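PDB 5JT8: Blo t 1 allergen from Blomia tropicalis, which is a mite allergen and probably acts as a papain-like cysteine protease whose propeptide, by family, is likely to inhibit it. Local coordinates for residues 104-109 and 229-234; 111-116 and 239-244; 186-191 and 327-332. All blocks are in the same frame, centred on the assembly; numbering follows the deposited sequence.

Contact 1 (104-109 and 229-234); sequences EPLINT and QQLRYH. Unlike the reference sequence in segment 229-234: H234 (reference Gln).
E104 and R232 bring two irregular backbones to within 5.9 Å between their CA atoms, the nearest approach of 104-109 to 229-234, just where the latter has left strand 227-230. No direct hydrogen bond joins the segments. A water does so instead, donating to E104 O at 2.7 Å and accepting from R232 N at 3.0 Å, so one water links the carbonyl of one segment to the amide of the other. Beside this bridge, R232 makes the largest single contribution. Its CG is anti to the backbone N (chi1 167°), and the chain, extended as far as NE, brings CB to E104 O and CD to the E104-P105 peptide, the arginine crossing the proline at a slant. R232 CB touches E104 O at 3.5 Å, and R232 CD lies 3.6 Å from P105 N and 4.0 Å from the ring atom CD of P105. The arginine thus meets the proline with its aliphatic part, while the carboxylate of E104 stays well short of the guanidinium, with OE1 of E104 6.4 Å from NE of R232; any attraction between them is long-range. Further along, the contact turns apolar: L106 and L231 meet obliquely through one methyl each, CD2 to CD2 at 4.0 Å. Both leucines also rest on T243 of helix 237-247, and the carboxylate of D239 accepts a hydrogen bond from L106 N, so that helix anchors the same loop. Contact 1 is therefore a light surface seam, partly water-mediated. Its place after helix 94-100 is consistent with the papain-family proenzyme fold, in which the end of the propeptide runs over the surface of the beta-barrel domain toward the mature N-terminal region.

Contact 2 (111-116 and 239-244); sequences GSLPQN and DVMYTI
With L113 CG anti to its carbonyl carbon (chi1 -62°) and chi2 extended, the leucine reaches from its loop to helix 237-247 and divides its two methyls between consecutive residues, M241 and Y242. CD1 goes to the methionine, lying 3.9 Å from M241 CB. The bend at chi3 of M241 (70°) turns the thioether end back toward the loop, and L113 CD1 is also 4.0 Å from M241 CE, so this methyl touches both the root and the tip of the methionine. CD2 goes to the tyrosine: it lies in the ring plane, at the edge, 3.7 Å from Y242 CD1, and the two side chains cross at about a right angle. Y110 stacks on the same ring and also gives its OH to a hydrogen bond with D239 OD1, so that one residue of the linker is tied to the helix twice. In the papain fold this helix packs against the barrel strands of its own domain, here through V240 and M241 on W297 of strand 294-300; the loop 111-116 leads into the short strand 117-118 at the border of the same sheet. P114 O reinforces that course by accepting a hydrogen bond from W288 NE1. Inside the helix, D239 O takes two bonds from T243, one from N and one from OG1, each 2.8 Å long, the hydroxyl coming from above the carbonyl plane.

Contact 3 (186-191 and 327-332); sequences YSTEAF and YVTYAT. Unlike the reference sequence in segment 327-332: Y327 (reference Phe). With NO3 (nitrate ion), chain G.
The buried junction between the helical and beta-barrel halves of the papain fold includes this contact, where F191 and T188 of helix 187-196 rest on T329 and A331 of the C-terminal strand 329-332. The axes of the segments 187-191 and 329-332 run almost parallel, 6° apart, with a closest approach of 9.8 Å. F191 presents its ring to both strand residues. The CB of A331 sits over one face of its ring in a CH-pi contact, 4.0 Å from the centroid and 19° off the normal. The other side of the ring perimeter meets T329, whose CG2 lies 4.0 Å from F191 CE2 and approaches obliquely. With chi1 of T329 at -60°, CG2 is anti to the backbone N and reaches the phenylalanine, while OG1 lies beside that N and touches T188 CG2 at 3.8 Å. One threonine thus serves both helix residues, its methyl on the aromatic and its hydroxyl oxygen against a methyl. At the helix start a nitrate, probably from the crystallisation liquor, receives weak hydrogen bonds from T188 N, to O1 at 3.2 Å and to O2 at 3.4 Å. Anions commonly settle at such helix N-termini. A142 and V145 of helix 139-154 also pack on F191, placing the ring between the long central helix and the terminal strand, a domain interface typical of papain-like proteases.

Contact 3 is buried between helix and strand, contact 2 is partly buried, and contact 1 lies at the surface. Their chemistry follows: methyl-on-ring packing in the interior, a leucine laid on two helix residues at the intermediate site, and a water bridge, arginine methylenes and one leucine pair at the surface. Contacts 1 and 3 share the two-stranded antiparallel sheet, joined by backbone bonds such as L231 N to V328 O and Q229 N to Y330 O. Contacts 1 and 2 use successive parts of the same linker, both against or beside helix 237-247. That helix also reaches contact 3, where T243 packs on Y330, so all three sites form one continuous region.

Contact 1 (104-109 and 229-234)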
ATOM      1  N   GLU A 104       8.420  11.077 -19.821  1.00 29.07           N
ATOM      2  CA  GLU A 104       8.327  10.232 -21.008  1.00 31.70           C
ATOM      3  C   GLU A 104       8.091   8.782 -20.631  1.00 31.92           C
ATOM      4  O   GLU A 104       8.432   8.384 -19.518  1.00 31.65           O
ATOM      5  CB  GLU A 104       9.609  10.345 -21.840  1.00 31.34           C
ATOM      6  CG  GLU A 104       9.815  11.713 -22.449  1.00 27.70           C
ATOM      7  CD  GLU A 104       8.685  12.109 -23.359  1.00 33.60           C
ATOM      8  OE1 GLU A 104       8.209  11.248 -24.132  1.00 36.40           O
ATOM      9  OE2 GLU A 104       8.269  13.286 -23.304  1.00 34.23           O
ATOM     10  N   PRO A 105       7.529   7.980 -21.564  1.00 31.60           N
ATOM     11  CA  PRO A 105       7.474   6.532 -21.327  1.00 26.87           C
ATOM     12  C   PRO A 105       8.881   5.958 -21.342  1.00 32.10           C
ATOM     13  O   PRO A 105       9.799   6.687 -21.717  1.00 30.47           O
ATOM     14  CB  PRO A 105       6.657   5.984 -22.512  1.00 30.18           C
ATOM     15  CG  PRO A 105       6.163   7.162 -23.257  1.00 38.12           C
ATOM     16  CD  PRO A 105       7.001   8.347 -22.891  1.00 27.26           C
ATOM     17  N   LEU A 106       9.048   4.697 -20.949  1.00 28.60           N
ATOM     18  CA  LEU A 106      10.327   4.014 -21.123  1.00 28.43           C
ATOM     19  C   LEU A 106      10.737   3.998 -22.585  1.00 32.49           C
ATOM     20  O   LEU A 106       9.878   3.974 -23.477  1.00 28.93           O
ATOM     21  CB  LEU A 106      10.255   2.581 -20.617  1.00 22.53           C
ATOM     22  CG  LEU A 106       9.728   2.433 -19.182  1.00 24.62           C
ATOM     23  CD1 LEU A 106       9.688   0.967 -18.789  1.00 22.91           C
ATOM     24  CD2 LEU A 106      10.584   3.240 -18.204  1.00 25.20           C
ATOM     25  N   ILE A 107      12.045   4.010 -22.829  1.00 32.64           N
ATOM     26  CA  ILE A 107      12.566   3.724 -24.162  1.00 26.80           C
ATOM     27  C   ILE A 107      11.988   2.367 -24.583  1.00 35.34           C
ATOM     28  O   ILE A 107      12.136   1.363 -23.874  1.00 34.84           O
ATOM     29  CB  ILE A 107      14.121   3.719 -24.193  1.00 25.80           C
ATOM     30  CG1 ILE A 107      14.655   5.155 -24.047  1.00 29.22           C
ATOM     31  CG2 ILE A 107      14.641   3.075 -25.475  1.00 25.92           C
ATOM     32  CD1 ILE A 107      16.136   5.213 -23.661  1.00 30.34           C
ATOM     33  N   ASN A 108      11.311   2.363 -25.726  1.00 39.41           N
ATOM     34  CA  ASN A 108      10.320   1.331 -26.041  1.00 56.29           C
ATOM     35  C   ASN A 108      10.892   0.172 -26.822  1.00 58.75           C
ATOM     36  O   ASN A 108      10.301  -0.278 -27.811  1.00 63.29           O
ATOM     37  CB  ASN A 108       9.150   1.945 -26.826  1.00 67.43           C
ATOM     38  CG  ASN A 108       7.918   1.048 -26.843  1.00 78.28           C
ATOM     39  OD1 ASN A 108       7.546   0.462 -25.822  1.00 76.69           O
ATOM     40  ND2 ASN A 108       7.284   0.931 -28.010  1.00 83.64           N
ATOM     41  N   THR A 109      12.036  -0.325 -26.379  1.00 53.19           N
ATOM     42  CA  THR A 109      12.734  -1.327 -27.159  1.00 65.08           C
ATOM     43  C   THR A 109      12.901  -2.654 -26.432  1.00 66.62           C
ATOM     44  O   THR A 109      13.607  -3.540 -26.915  1.00 71.46           O
ATOM     45  CB  THR A 109      14.109  -0.815 -27.574  1.00 71.46           C
ATOM     46  OG1 THR A 109      14.888  -0.558 -26.397  1.00 71.97           O
ATOM     47  CG2 THR A 109      13.971   0.473 -28.399  1.00 70.57           C
ATOM     48  N   GLN A 229      13.079   6.061  -8.836  1.00 27.60           N
ATOM     49  CA  GLN A 229      12.558   6.799  -9.988  1.00 27.89           C
ATOM     50  C   GLN A 229      11.067   6.587 -10.119  1.00 25.44           C
ATOM     51  O   GLN A 229      10.594   5.457 -10.144  1.00 25.35           O
ATOM     52  CB  GLN A 229      13.264   6.373 -11.281  1.00 23.04           C
ATOM     53  CG  GLN A 229      12.652   6.997 -12.562  1.00 33.47           C
ATOM     54  CD  GLN A 229      12.936   8.494 -12.691  1.00 32.27           C
ATOM     55  OE1 GLN A 229      14.094   8.922 -12.649  1.00 31.51           O
ATOM     56  NE2 GLN A 229      11.877   9.293 -12.849  1.00 23.32           N
ATOM     57  N   GLN A 230      10.332   7.683 -10.206  1.00 23.70           N
ATOM     58  CA  GLN A 230       8.890   7.620 -10.388  1.00 24.23           C
ATOM     59  C   GLN A 230       8.559   7.652 -11.849  1.00 26.26           C
ATOM     60  O   GLN A 230       9.016   8.551 -12.552  1.00 30.85           O
ATOM     61  CB  GLN A 230       8.215   8.779  -9.690  1.00 21.01           C
ATOM     62  CG  GLN A 230       6.786   9.021 -10.120  1.00 32.18           C
ATOM     63  CD  GLN A 230       6.057   9.922  -9.137  1.00 39.97           C
ATOM     64  OE1 GLN A 230       6.473  10.054  -7.994  1.00 46.21           O
ATOM     65  NE2 GLN A 230       4.980  10.551  -9.582  1.00 35.84           N
ATOM     66  N   LEU A 231       7.775   6.683 -12.310  1.00 26.08           N
ATOM     67  CA  LEU A 231       7.430   6.601 -13.725  1.00 22.36           C
ATOM     68  C   LEU A 231       6.443   7.710 -14.132  1.00 27.29           C
ATOM     69  O   LEU A 231       5.807   8.359 -13.290  1.00 24.93           O
ATOM     70  CB  LEU A 231       6.835   5.228 -14.074  1.00 20.95           C
ATOM     71  CG  LEU A 231       7.655   3.933 -13.905  1.00 26.41           C
ATOM     72  CD1 LEU A 231       6.867   2.735 -14.480  1.00 28.25           C
ATOM     73  CD2 LEU A 231       9.032   4.012 -14.563  1.00 21.79           C
ATOM     74  N   ARG A 232       6.354   7.919 -15.442  1.00 25.37           N
ATOM     75  CA  ARG A 232       5.403   8.835 -16.066  1.00 27.85           C
ATOM     76  C   ARG A 232       3.976   8.603 -15.555  1.00 27.27           C
ATOM     77  O   ARG A 232       3.559   7.457 -15.403  1.00 22.49           O
ATOM     78  CB  ARG A 232       5.476   8.645 -17.586  1.00 32.40           C
ATOM     79  CG  ARG A 232       4.366   9.268 -18.379  1.00 44.77           C
ATOM     80  CD  ARG A 232       4.461   8.852 -19.841  1.00 49.65           C
ATOM     81  NE  ARG A 232       3.284   9.301 -20.570  1.00 58.31           N
ATOM     82  CZ  ARG A 232       2.244   8.530 -20.864  1.00 62.05           C
ATOM     83  NH1 ARG A 232       2.237   7.249 -20.524  1.00 63.27           N
ATOM     84  NH2 ARG A 232       1.214   9.038 -21.521  1.00 68.29           N
ATOM     85  N   TYR A 233       3.259   9.688 -15.258  1.00 30.87           N
ATOM     86  CA  TYR A 233       1.843   9.632 -14.901  1.00 32.94           C
ATOM     87  C   TYR A 233       1.080   8.873 -15.978  1.00 34.38           C
ATOM     88  O   TYR A 233       1.354   9.048 -17.168  1.00 28.74           O
ATOM     89  CB  TYR A 233       1.269  11.051 -14.727  1.00 33.81           C
ATOM     90  CG  TYR A 233      -0.156  11.098 -14.184  1.00 37.72           C
ATOM     91  CD1 TYR A 233      -0.415  10.870 -12.834  1.00 35.60           C
ATOM     92  CD2 TYR A 233      -1.244  11.382 -15.022  1.00 32.76           C
ATOM     93  CE1 TYR A 233      -1.719  10.916 -12.326  1.00 37.24           C
ATOM     94  CE2 TYR A 233      -2.546  11.430 -14.523  1.00 35.72           C
ATOM     95  CZ  TYR A 233      -2.776  11.191 -13.175  1.00 40.54           C
ATOM     96  OH  TYR A 233      -4.059  11.230 -12.670  1.00 45.70           O
ATOM     97  N   HIS A 234       0.146   8.016 -15.568  1.00 32.08           N
ATOM     98  CA  HIS A 234      -0.581   7.160 -16.514  1.00 42.19           C
ATOM     99  C   HIS A 234       0.354   6.264 -17.328  1.00 39.86           C
ATOM    100  O   HIS A 234       0.173   6.124 -18.535  1.00 44.96           O
ATOM    101  CB  HIS A 234      -1.427   7.986 -17.506  1.00 38.55           C
ATOM    102  CG  HIS A 234      -2.752   8.432 -16.972  1.00 40.23           C
ATOM    103  ND1 HIS A 234      -3.156   8.201 -15.676  1.00 44.71           N
ATOM    104  CD2 HIS A 234      -3.767   9.103 -17.568  1.00 48.02           C
ATOM    105  CE1 HIS A 234      -4.363   8.710 -15.493  1.00 45.88           C
ATOM    106  NE2 HIS A 234      -4.755   9.266 -16.627  1.00 48.04           N
TER
HETATM  107  O   HOH W   1       8.242   6.654 -17.432  1.00 26.72           O

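Contact 2 (111-116 and 239-244)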
ATOM      1  N   GLY A 111      11.871  -6.322 -25.364  1.00 70.78           N
ATOM      2  CA  GLY A 111      11.315  -7.310 -26.274  1.00 72.50           C
ATOM      3  C   GLY A 111       9.872  -7.679 -26.007  1.00 71.96           C
ATOM      4  O   GLY A 111       8.950  -6.911 -26.295  1.00 72.74           O
ATOM      5  N   SER A 112       9.679  -8.877 -25.469  1.00 66.79           N
ATOM      6  CA  SER A 112       8.353  -9.371 -25.127  1.00 59.76           C
ATOM      7  C   SER A 112       8.316  -9.654 -23.637  1.00 50.87           C
ATOM      8  O   SER A 112       9.352  -9.884 -23.017  1.00 53.07           O
ATOM      9  CB  SER A 112       8.013 -10.632 -25.924  1.00 64.82           C
ATOM     10  OG  SER A 112       9.058 -11.584 -25.821  1.00 61.12           O
ATOM     11  N   LEU A 113       7.124  -9.632 -23.061  1.00 43.06           N
ATOM     12  CA  LEU A 113       6.978  -9.854 -21.633  1.00 38.60           C
ATOM     13  C   LEU A 113       6.348 -11.218 -21.373  1.00 38.44           C
ATOM     14  O   LEU A 113       5.457 -11.637 -22.107  1.00 38.92           O
ATOM     15  CB  LEU A 113       6.132  -8.744 -21.002  1.00 32.04           C
ATOM     16  CG  LEU A 113       6.719  -7.333 -21.109  1.00 44.37           C
ATOM     17  CD1 LEU A 113       5.711  -6.245 -20.746  1.00 35.11           C
ATOM     18  CD2 LEU A 113       7.957  -7.224 -20.238  1.00 53.62           C
ATOM     19  N   PRO A 114       6.814 -11.913 -20.325  1.00 33.49           N
ATOM     20  CA  PRO A 114       6.190 -13.191 -19.995  1.00 35.67           C
ATOM     21  C   PRO A 114       4.750 -12.957 -19.567  1.00 38.76           C
ATOM     22  O   PRO A 114       4.438 -11.886 -19.029  1.00 35.33           O
ATOM     23  CB  PRO A 114       7.049 -13.727 -18.846  1.00 35.98           C
ATOM     24  CG  PRO A 114       7.790 -12.550 -18.320  1.00 37.94           C
ATOM     25  CD  PRO A 114       7.936 -11.571 -19.431  1.00 33.58           C
ATOM     26  N   GLN A 115       3.888 -13.927 -19.837  1.00 31.53           N
ATOM     27  CA  GLN A 115       2.475 -13.814 -19.496  1.00 33.55           C
ATOM     28  C   GLN A 115       2.299 -13.711 -17.982  1.00 34.56           C
ATOM     29  O   GLN A 115       1.442 -12.971 -17.507  1.00 39.16           O
ATOM     30  CB  GLN A 115       1.675 -15.010 -20.046  1.00 36.45           C
ATOM     31  CG  GLN A 115       0.167 -14.912 -19.758  1.00 44.46           C
ATOM     32  CD  GLN A 115      -0.681 -15.946 -20.506  1.00 55.74           C
ATOM     33  OE1 GLN A 115      -0.511 -17.154 -20.328  1.00 61.03           O
ATOM     34  NE2 GLN A 115      -1.613 -15.467 -21.329  1.00 54.00           N
ATOM     35  N   ASN A 116       3.104 -14.455 -17.228  1.00 35.40           N
ATOM     36  CA  ASN A 116       3.034 -14.417 -15.762  1.00 34.86           C
ATOM     37  C   ASN A 116       4.373 -14.080 -15.152  1.00 33.51           C
ATOM     38  O   ASN A 116       5.412 -14.548 -15.606  1.00 36.52           O
ATOM     39  CB  ASN A 116       2.558 -15.760 -15.184  1.00 33.49           C
ATOM     40  CG  ASN A 116       1.221 -16.195 -15.737  1.00 44.63           C
ATOM     41  OD1 ASN A 116       0.174 -15.659 -15.369  1.00 44.85           O
ATOM     42  ND2 ASN A 116       1.246 -17.179 -16.621  1.00 43.02           N
ATOM     43  N   ASP A 239       5.017  -0.733 -19.588  1.00 23.62           N
ATOM     44  CA  ASP A 239       6.118  -0.052 -18.895  1.00 29.63           C
ATOM     45  C   ASP A 239       6.209  -0.543 -17.451  1.00 27.66           C
ATOM     46  O   ASP A 239       7.287  -0.878 -16.952  1.00 24.68           O
ATOM     47  CB  ASP A 239       5.940   1.480 -18.916  1.00 25.68           C
ATOM     48  CG  ASP A 239       6.348   2.095 -20.238  1.00 29.00           C
ATOM     49  OD1 ASP A 239       6.651   1.318 -21.150  1.00 30.15           O
ATOM     50  OD2 ASP A 239       6.350   3.345 -20.381  1.00 26.07           O
ATOM     51  N   VAL A 240       5.056  -0.589 -16.789  1.00 31.06           N
ATOM     52  CA  VAL A 240       5.008  -0.988 -15.389  1.00 27.36           C
ATOM     53  C   VAL A 240       5.503  -2.415 -15.234  1.00 25.26           C
ATOM     54  O   VAL A 240       6.357  -2.666 -14.394  1.00 21.53           O
ATOM     55  CB  VAL A 240       3.596  -0.845 -14.803  1.00 24.51           C
ATOM     56  CG1 VAL A 240       3.566  -1.391 -13.390  1.00 19.67           C
ATOM     57  CG2 VAL A 240       3.196   0.631 -14.803  1.00 22.04           C
ATOM     58  N   MET A 241       4.999  -3.334 -16.062  1.00 23.89           N
ATOM     59  CA  MET A 241       5.421  -4.743 -16.021  1.00 24.52           C
ATOM     60  C   MET A 241       6.912  -4.888 -16.280  1.00 28.65           C
ATOM     61  O   MET A 241       7.615  -5.637 -15.595  1.00 26.07           O
ATOM     62  CB  MET A 241       4.656  -5.604 -17.053  1.00 21.60           C
ATOM     63  CG  MET A 241       3.146  -5.705 -16.814  1.00 32.65           C
ATOM     64  SD  MET A 241       2.194  -6.110 -18.319  1.00 42.66           S
ATOM     65  CE  MET A 241       2.694  -7.785 -18.574  1.00 30.45           C
ATOM     66  N   TYR A 242       7.397  -4.198 -17.298  1.00 28.13           N
ATOM     67  CA  TYR A 242       8.827  -4.210 -17.540  1.00 34.16           C
ATOM     68  C   TYR A 242       9.655  -3.640 -16.365  1.00 32.31           C
ATOM     69  O   TYR A 242      10.714  -4.182 -16.011  1.00 27.65           O
ATOM     70  CB  TYR A 242       9.151  -3.434 -18.803  1.00 39.25           C
ATOM     71  CG  TYR A 242      10.547  -3.736 -19.218  1.00 49.93           C
ATOM     72  CD1 TYR A 242      10.868  -4.974 -19.764  1.00 58.11           C
ATOM     73  CD2 TYR A 242      11.567  -2.824 -18.991  1.00 58.02           C
ATOM     74  CE1 TYR A 242      12.167  -5.280 -20.110  1.00 64.12           C
ATOM     75  CE2 TYR A 242      12.861  -3.107 -19.340  1.00 62.77           C
ATOM     76  CZ  TYR A 242      13.158  -4.331 -19.905  1.00 68.01           C
ATOM     77  OH  TYR A 242      14.455  -4.613 -20.256  1.00 73.63           O
ATOM     78  N   THR A 243       9.186  -2.531 -15.793  1.00 23.63           N
ATOM     79  CA  THR A 243       9.845  -1.940 -14.618  1.00 27.91           C
ATOM     80  C   THR A 243       9.905  -2.945 -13.473  1.00 27.41           C
ATOM     81  O   THR A 243      10.941  -3.112 -12.831  1.00 30.14           O
ATOM     82  CB  THR A 243       9.118  -0.660 -14.173  1.00 29.91           C
ATOM     83  OG1 THR A 243       9.203   0.308 -15.229  1.00 25.08           O
ATOM     84  CG2 THR A 243       9.715  -0.090 -12.852  1.00 17.24           C
ATOM     85  N   ILE A 244       8.798  -3.651 -13.257  1.00 29.15           N
ATOM     86  CA  ILE A 244       8.726  -4.665 -12.213  1.00 28.46           C
ATOM     87  C   ILE A 244       9.710  -5.784 -12.492  1.00 28.96           C
ATOM     88  O   ILE A 244      10.402  -6.253 -11.587  1.00 28.72           O
ATOM     89  CB  ILE A 244       7.308  -5.229 -12.092  1.00 27.53           C
ATOM     90  CG1 ILE A 244       6.395  -4.178 -11.448  1.00 26.89           C
ATOM     91  CG2 ILE A 244       7.305  -6.540 -11.290  1.00 27.80           C
ATOM     92  CD1 ILE A 244       4.902  -4.504 -11.582  1.00 24.30           C
TER

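Contact 3 (186-191 and 327-332)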
ATOM      1  N   TYR A 186       4.470  10.262   1.426  1.00 38.43           N
ATOM      2  CA  TYR A 186       4.930  10.014   0.076  1.00 36.44           C
ATOM      3  C   TYR A 186       6.006   8.969   0.140  1.00 32.35           C
ATOM      4  O   TYR A 186       6.954   9.119   0.898  1.00 28.50           O
ATOM      5  CB  TYR A 186       5.445  11.302  -0.550  1.00 33.79           C
ATOM      6  CG  TYR A 186       4.431  12.410  -0.446  1.00 36.29           C
ATOM      7  CD1 TYR A 186       3.357  12.463  -1.322  1.00 37.79           C
ATOM      8  CD2 TYR A 186       4.524  13.389   0.544  1.00 43.44           C
ATOM      9  CE1 TYR A 186       2.407  13.461  -1.234  1.00 41.14           C
ATOM     10  CE2 TYR A 186       3.568  14.402   0.641  1.00 42.66           C
ATOM     11  CZ  TYR A 186       2.513  14.427  -0.254  1.00 43.89           C
ATOM     12  OH  TYR A 186       1.549  15.407  -0.190  1.00 49.58           O
ATOM     13  N   SER A 187       5.841   7.894  -0.621  1.00 28.43           N
ATOM     14  CA  SER A 187       6.839   6.840  -0.631  1.00 28.68           C
ATOM     15  C   SER A 187       8.139   7.373  -1.241  1.00 25.64           C
ATOM     16  O   SER A 187       9.211   6.903  -0.908  1.00 29.08           O
ATOM     17  CB  SER A 187       6.341   5.596  -1.410  1.00 36.56           C
ATOM     18  OG  SER A 187       5.300   4.884  -0.731  1.00 31.77           O
ATOM     19  N   THR A 188       8.049   8.340  -2.152  1.00 28.54           N
ATOM     20  CA  THR A 188       9.262   8.911  -2.745  1.00 27.36           C
ATOM     21  C   THR A 188      10.097   9.597  -1.660  1.00 23.70           C
ATOM     22  O   THR A 188      11.318   9.464  -1.620  1.00 27.17           O
ATOM     23  CB  THR A 188       8.952   9.930  -3.865  1.00 26.34           C
ATOM     24  OG1 THR A 188       7.981  10.862  -3.391  1.00 31.82           O
ATOM     25  CG2 THR A 188       8.411   9.213  -5.114  1.00 23.67           C
ATOM     26  N   GLU A 189       9.414  10.301  -0.774  1.00 23.74           N
ATOM     27  CA  GLU A 189      10.065  10.943   0.341  1.00 25.69           C
ATOM     28  C   GLU A 189      10.693   9.898   1.248  1.00 33.62           C
ATOM     29  O   GLU A 189      11.779  10.117   1.780  1.00 31.03           O
ATOM     30  CB  GLU A 189       9.076  11.802   1.097  1.00 26.14           C
ATOM     31  CG  GLU A 189       8.659  13.086   0.354  1.00 39.13           C
ATOM     32  CD  GLU A 189       9.797  14.095   0.184  1.00 35.78           C
ATOM     33  OE1 GLU A 189      10.550  13.982  -0.801  1.00 39.87           O
ATOM     34  OE2 GLU A 189       9.940  15.008   1.030  1.00 42.35           O
ATOM     35  N   ALA A 190      10.029   8.751   1.390  1.00 29.51           N
ATOM     36  CA  ALA A 190      10.559   7.669   2.209  1.00 26.54           C
ATOM     37  C   ALA A 190      11.859   7.106   1.630  1.00 32.50           C
ATOM     38  O   ALA A 190      12.824   6.884   2.361  1.00 28.51           O
ATOM     39  CB  ALA A 190       9.506   6.557   2.359  1.00 26.99           C
ATOM     40  N   PHE A 191      11.877   6.859   0.315  1.00 30.12           N
ATOM     41  CA  PHE A 191      13.090   6.388  -0.346  1.00 27.74           C
ATOM     42  C   PHE A 191      14.206   7.405  -0.207  1.00 30.39           C
ATOM     43  O   PHE A 191      15.357   7.037  -0.008  1.00 30.97           O
ATOM     44  CB  PHE A 191      12.838   6.111  -1.826  1.00 26.90           C
ATOM     45  CG  PHE A 191      12.041   4.881  -2.077  1.00 25.41           C
ATOM     46  CD1 PHE A 191      12.392   3.676  -1.469  1.00 26.10           C
ATOM     47  CD2 PHE A 191      10.927   4.926  -2.893  1.00 21.72           C
ATOM     48  CE1 PHE A 191      11.649   2.539  -1.691  1.00 25.66           C
ATOM     49  CE2 PHE A 191      10.173   3.789  -3.129  1.00 29.41           C
ATOM     50  CZ  PHE A 191      10.532   2.591  -2.534  1.00 23.62           C
ATOM     51  N   TYR A 327       0.955   6.574 -10.287  1.00 27.26           N
ATOM     52  CA  TYR A 327       2.168   6.960  -9.571  1.00 23.63           C
ATOM     53  C   TYR A 327       3.006   5.758  -9.193  1.00 21.62           C
ATOM     54  O   TYR A 327       3.022   5.323  -8.034  1.00 24.24           O
ATOM     55  CB  TYR A 327       1.830   7.740  -8.297  1.00 21.10           C
ATOM     56  CG  TYR A 327       0.961   8.944  -8.516  1.00 30.83           C
ATOM     57  CD1 TYR A 327       1.477  10.104  -9.087  1.00 32.29           C
ATOM     58  CD2 TYR A 327      -0.377   8.932  -8.143  1.00 22.72           C
ATOM     59  CE1 TYR A 327       0.681  11.220  -9.274  1.00 39.50           C
ATOM     60  CE2 TYR A 327      -1.180  10.036  -8.336  1.00 28.67           C
ATOM     61  CZ  TYR A 327      -0.647  11.176  -8.904  1.00 35.36           C
ATOM     62  OH  TYR A 327      -1.444  12.272  -9.086  1.00 35.64           O
ATOM     63  N   VAL A 328       3.719   5.233 -10.170  1.00 27.12           N
ATOM     64  CA  VAL A 328       4.502   4.043  -9.971  1.00 24.94           C
ATOM     65  C   VAL A 328       5.965   4.424  -9.764  1.00 29.31           C
ATOM     66  O   VAL A 328       6.535   5.185 -10.561  1.00 29.67           O
ATOM     67  CB  VAL A 328       4.349   3.103 -11.158  1.00 26.71           C
ATOM     68  CG1 VAL A 328       5.133   1.819 -10.931  1.00 24.64           C
ATOM     69  CG2 VAL A 328       2.855   2.804 -11.383  1.00 28.28           C
ATOM     70  N   THR A 329       6.562   3.898  -8.698  1.00 26.57           N
ATOM     71  CA  THR A 329       7.928   4.258  -8.330  1.00 25.30           C
ATOM     72  C   THR A 329       8.749   3.032  -8.031  1.00 25.28           C
ATOM     73  O   THR A 329       8.323   2.192  -7.245  1.00 25.43           O
ATOM     74  CB  THR A 329       7.966   5.153  -7.084  1.00 30.35           C
ATOM     75  OG1 THR A 329       7.236   6.354  -7.334  1.00 29.00           O
ATOM     76  CG2 THR A 329       9.422   5.490  -6.696  1.00 28.10           C
ATOM     77  N   TYR A 330       9.931   2.926  -8.637  1.00 21.93           N
ATOM     78  CA  TYR A 330      10.848   1.844  -8.276  1.00 24.68           C
ATOM     79  C   TYR A 330      12.084   2.397  -7.551  1.00 27.11           C
ATOM     80  O   TYR A 330      12.344   3.604  -7.564  1.00 28.98           O
ATOM     81  CB  TYR A 330      11.260   1.038  -9.521  1.00 22.75           C
ATOM     82  CG  TYR A 330      12.121   1.785 -10.557  1.00 25.77           C
ATOM     83  CD1 TYR A 330      11.535   2.481 -11.603  1.00 23.47           C
ATOM     84  CD2 TYR A 330      13.512   1.748 -10.503  1.00 25.10           C
ATOM     85  CE1 TYR A 330      12.307   3.133 -12.564  1.00 27.16           C
ATOM     86  CE2 TYR A 330      14.295   2.386 -11.468  1.00 22.81           C
ATOM     87  CZ  TYR A 330      13.676   3.079 -12.496  1.00 26.03           C
ATOM     88  OH  TYR A 330      14.422   3.717 -13.459  1.00 26.04           O
ATOM     89  N   ALA A 331      12.822   1.518  -6.886  1.00 20.67           N
ATOM     90  CA  ALA A 331      14.037   1.937  -6.213  1.00 21.34           C
ATOM     91  C   ALA A 331      15.216   1.100  -6.678  1.00 24.90           C
ATOM     92  O   ALA A 331      15.045   0.072  -7.342  1.00 30.35           O
ATOM     93  CB  ALA A 331      13.878   1.839  -4.682  1.00 26.52           C
ATOM     94  N   THR A 332      16.405   1.548  -6.302  1.00 24.09           N
ATOM     95  CA  THR A 332      17.653   0.949  -6.736  1.00 30.16           C
ATOM     96  C   THR A 332      18.598   0.837  -5.550  1.00 31.77           C
ATOM     97  O   THR A 332      18.828   1.835  -4.852  1.00 33.33           O
ATOM     98  CB  THR A 332      18.317   1.807  -7.826  1.00 29.80           C
ATOM     99  OG1 THR A 332      17.405   1.946  -8.921  1.00 28.47           O
ATOM    100  CG2 THR A 332      19.611   1.165  -8.298  1.00 24.18           C
TER
HETATM  101  N   NO3 G 404       4.861   8.666  -3.886  1.00 56.17           N
HETATM  102  O1  NO3 G 404       5.329   7.542  -3.546  1.00 63.20           O
HETATM  103  O2  NO3 G 404       4.994   9.633  -3.095  1.00 47.53           O
HETATM  104  O3  NO3 G 404       4.277   8.820  -5.005  1.00 58.35           O